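Local coordinates for protein putative nucleotide-diphospho-sugar transferase (Desulfovibrio desulfuricans subsp. desulfuricans, PDB 3CGX) that probably transfers a sugar from a nucleotide-diphospho-sugar donor, although its substrates are not established, at residues E4-F9 and D53-Y58. Numbering follows the deposited sequence.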
loop_
_atom_site.group_PDB
_atom_site.type_symbol
_atom_site.label_atom_id
_atom_site.label_comp_id
_atom_site.label_asym_id
_atom_site.label_seq_id
_atom_site.Cartn_x
_atom_site.Cartn_y
_atom_site.Cartn_z
ATOM N N GLU A 4 3.976 7.682 -18.634
ATOM C CA GLU A 4 5.163 8.265 -18.003
ATOM C C GLU A 4 5.244 7.925 -16.526
ATOM O O GLU A 4 6.303 8.038 -15.909
ATOM C CB GLU A 4 5.138 9.794 -18.077
ATOM C CG GLU A 4 5.189 10.372 -19.477
ATOM C CD GLU A 4 5.116 11.890 -19.441
ATOM O OE1 GLU A 4 5.241 12.466 -18.324
ATOM O OE2 GLU A 4 4.933 12.498 -20.520
ATOM N N SER A 5 4.108 7.504 -15.977
ATOM C CA SER A 5 3.945 7.246 -14.543
ATOM C C SER A 5 3.643 5.793 -14.281
ATOM O O SER A 5 2.935 5.150 -15.048
ATOM C CB SER A 5 2.762 8.043 -13.991
ATOM O OG SER A 5 3.080 9.408 -13.875
ATOM N N CYS A 6 4.156 5.300 -13.176
ATOM C CA CYS A 6 3.869 3.940 -12.757
ATOM C C CYS A 6 3.532 3.870 -11.266
ATOM O O CYS A 6 4.128 4.561 -10.449
ATOM C CB CYS A 6 5.053 3.000 -13.064
ATOM S SG CYS A 6 4.528 1.231 -12.925
ATOM N N ILE A 7 2.533 3.055 -10.945
ATOM C CA ILE A 7 2.144 2.757 -9.554
ATOM C C ILE A 7 2.545 1.329 -9.227
ATOM O O ILE A 7 2.165 0.390 -9.940
ATOM C CB ILE A 7 0.633 2.877 -9.294
ATOM C CG1 ILE A 7 0.104 4.283 -9.595
ATOM C CG2 ILE A 7 0.294 2.437 -7.872
ATOM C CD1 ILE A 7 -1.423 4.263 -9.928
ATOM N N LEU A 8 3.390 1.184 -8.212
ATOM C CA LEU A 8 3.776 -0.126 -7.703
ATOM C C LEU A 8 2.965 -0.393 -6.447
ATOM O O LEU A 8 3.094 0.307 -5.431
ATOM C CB LEU A 8 5.246 -0.195 -7.388
ATOM C CG LEU A 8 6.201 0.274 -8.472
ATOM C CD1 LEU A 8 7.671 0.311 -7.974
ATOM C CD2 LEU A 8 6.005 -0.567 -9.763
ATOM N N PHE A 9 2.153 -1.430 -6.538
ATOM C CA PHE A 9 1.146 -1.776 -5.522
ATOM C C PHE A 9 1.531 -3.083 -4.822
ATOM O O PHE A 9 1.497 -4.139 -5.389
ATOM C CB PHE A 9 -0.229 -1.805 -6.186
ATOM C CG PHE A 9 -1.409 -2.072 -5.245
ATOM C CD1 PHE A 9 -1.510 -1.433 -4.009
ATOM C CD2 PHE A 9 -2.461 -2.896 -5.637
ATOM C CE1 PHE A 9 -2.638 -1.616 -3.197
ATOM C CE2 PHE A 9 -3.584 -3.090 -4.775
ATOM C CZ PHE A 9 -3.628 -2.456 -3.553
ATOM N N ASP A 53 0.391 3.527 -15.285
ATOM C CA ASP A 53 0.428 2.082 -15.394
ATOM C C ASP A 53 0.509 1.531 -13.975
ATOM O O ASP A 53 1.059 2.161 -13.036
ATOM C CB ASP A 53 1.649 1.593 -16.191
ATOM C CG ASP A 53 1.590 1.943 -17.686
ATOM O OD1 ASP A 53 0.511 2.292 -18.208
ATOM O OD2 ASP A 53 2.636 1.806 -18.341
ATOM N N LEU A 54 -0.000 0.325 -13.818
ATOM C CA LEU A 54 -0.016 -0.314 -12.502
ATOM C C LEU A 54 0.657 -1.678 -12.515
ATOM O O LEU A 54 0.405 -2.508 -13.377
ATOM C CB LEU A 54 -1.440 -0.411 -12.019
ATOM C CG LEU A 54 -1.717 -1.184 -10.730
ATOM C CD1 LEU A 54 -1.339 -0.311 -9.563
ATOM C CD2 LEU A 54 -3.208 -1.590 -10.675
ATOM N N HIS A 55 1.597 -1.848 -11.594
ATOM C CA HIS A 55 2.298 -3.123 -11.405
ATOM C C HIS A 55 1.990 -3.642 -10.038
ATOM O O HIS A 55 2.291 -2.978 -9.044
ATOM C CB HIS A 55 3.793 -2.940 -11.520
ATOM C CG HIS A 55 4.233 -2.569 -12.897
ATOM N ND1 HIS A 55 5.541 -2.615 -13.296
ATOM C CD2 HIS A 55 3.525 -2.158 -13.967
ATOM C CE1 HIS A 55 5.619 -2.259 -14.563
ATOM N NE2 HIS A 55 4.407 -1.984 -14.994
ATOM N N ILE A 56 1.379 -4.820 -10.003
ATOM C CA ILE A 56 1.008 -5.447 -8.767
ATOM C C ILE A 56 2.154 -6.345 -8.320
ATOM O O ILE A 56 2.506 -7.349 -8.970
ATOM C CB ILE A 56 -0.317 -6.242 -8.902
ATOM C CG1 ILE A 56 -1.479 -5.321 -9.327
ATOM C CG2 ILE A 56 -0.637 -7.007 -7.591
ATOM C CD1 ILE A 56 -2.726 -6.080 -9.802
ATOM N N CYS A 57 2.771 -5.957 -7.208
ATOM C CA CYS A 57 4.005 -6.602 -6.707
ATOM C C CYS A 57 3.721 -7.376 -5.441
ATOM O O CYS A 57 3.424 -6.781 -4.397
ATOM C CB CYS A 57 5.077 -5.530 -6.440
ATOM S SG CYS A 57 5.498 -4.505 -7.849
ATOM N N TYR A 58 3.789 -8.714 -5.547
ATOM C CA TYR A 58 3.397 -9.600 -4.485
ATOM C C TYR A 58 4.532 -10.265 -3.702
ATOM O O TYR A 58 5.619 -10.595 -4.201
ATOM C CB TYR A 58 2.451 -10.671 -5.027
ATOM C CG TYR A 58 3.005 -11.585 -6.093
ATOM C CD1 TYR A 58 3.729 -12.709 -5.761
ATOM C CD2 TYR A 58 2.764 -11.345 -7.464
ATOM C CE1 TYR A 58 4.173 -13.540 -6.719
ATOM C CE2 TYR A 58 3.235 -12.174 -8.420
ATOM C CZ TYR A 58 3.942 -13.264 -8.048
ATOM O OH TYR A 58 4.410 -14.138 -9.013
#
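Ile7 sits between Asp53 and His55 in the backbone pairing: its N donates to Asp53 O at 2.7 Å. Its O accepts from His55 N (2.8 Å) in a nearly straight bond. Phe9 repeats the pattern with His55 O and Cys57 N, which, with strand axes 22° apart, identifies neighbouring parallel strands. The end bonds are less direct: in both Asp53 N to Ser5 O (3.0 Å) and Cys57 N to Phe9 O the donor N lies off the carbonyl plane.

The Ile7, Leu54 and Phe9 face is closely packed: Leu54 CD1 lies 3.6 Å from Ile7 CG2 and also touches Phe9 CB. On the other face, Cys6 SG, anti to its backbone N (chi1 -166°), stands over the centre of the His55 ring, 3.7 Å from the centroid, a sulfur-aromatic contact; Leu8 CD2 meets His55 CB. Cys6 and Leu8 are buried, but Asp53 and His55, like Leu54, are partly exposed; the Asp53 carboxylate turns to Tyr103 and the Ser3 backbone.

Helix 29-47 encloses the first face, with Met43 and Leu47 on Phe9 and Leu44 on Leu54 and Ile56. Strands 105-109 and 78-81 flank the pair in a mixed sheet whose strand order is consistent with a GT-A fold.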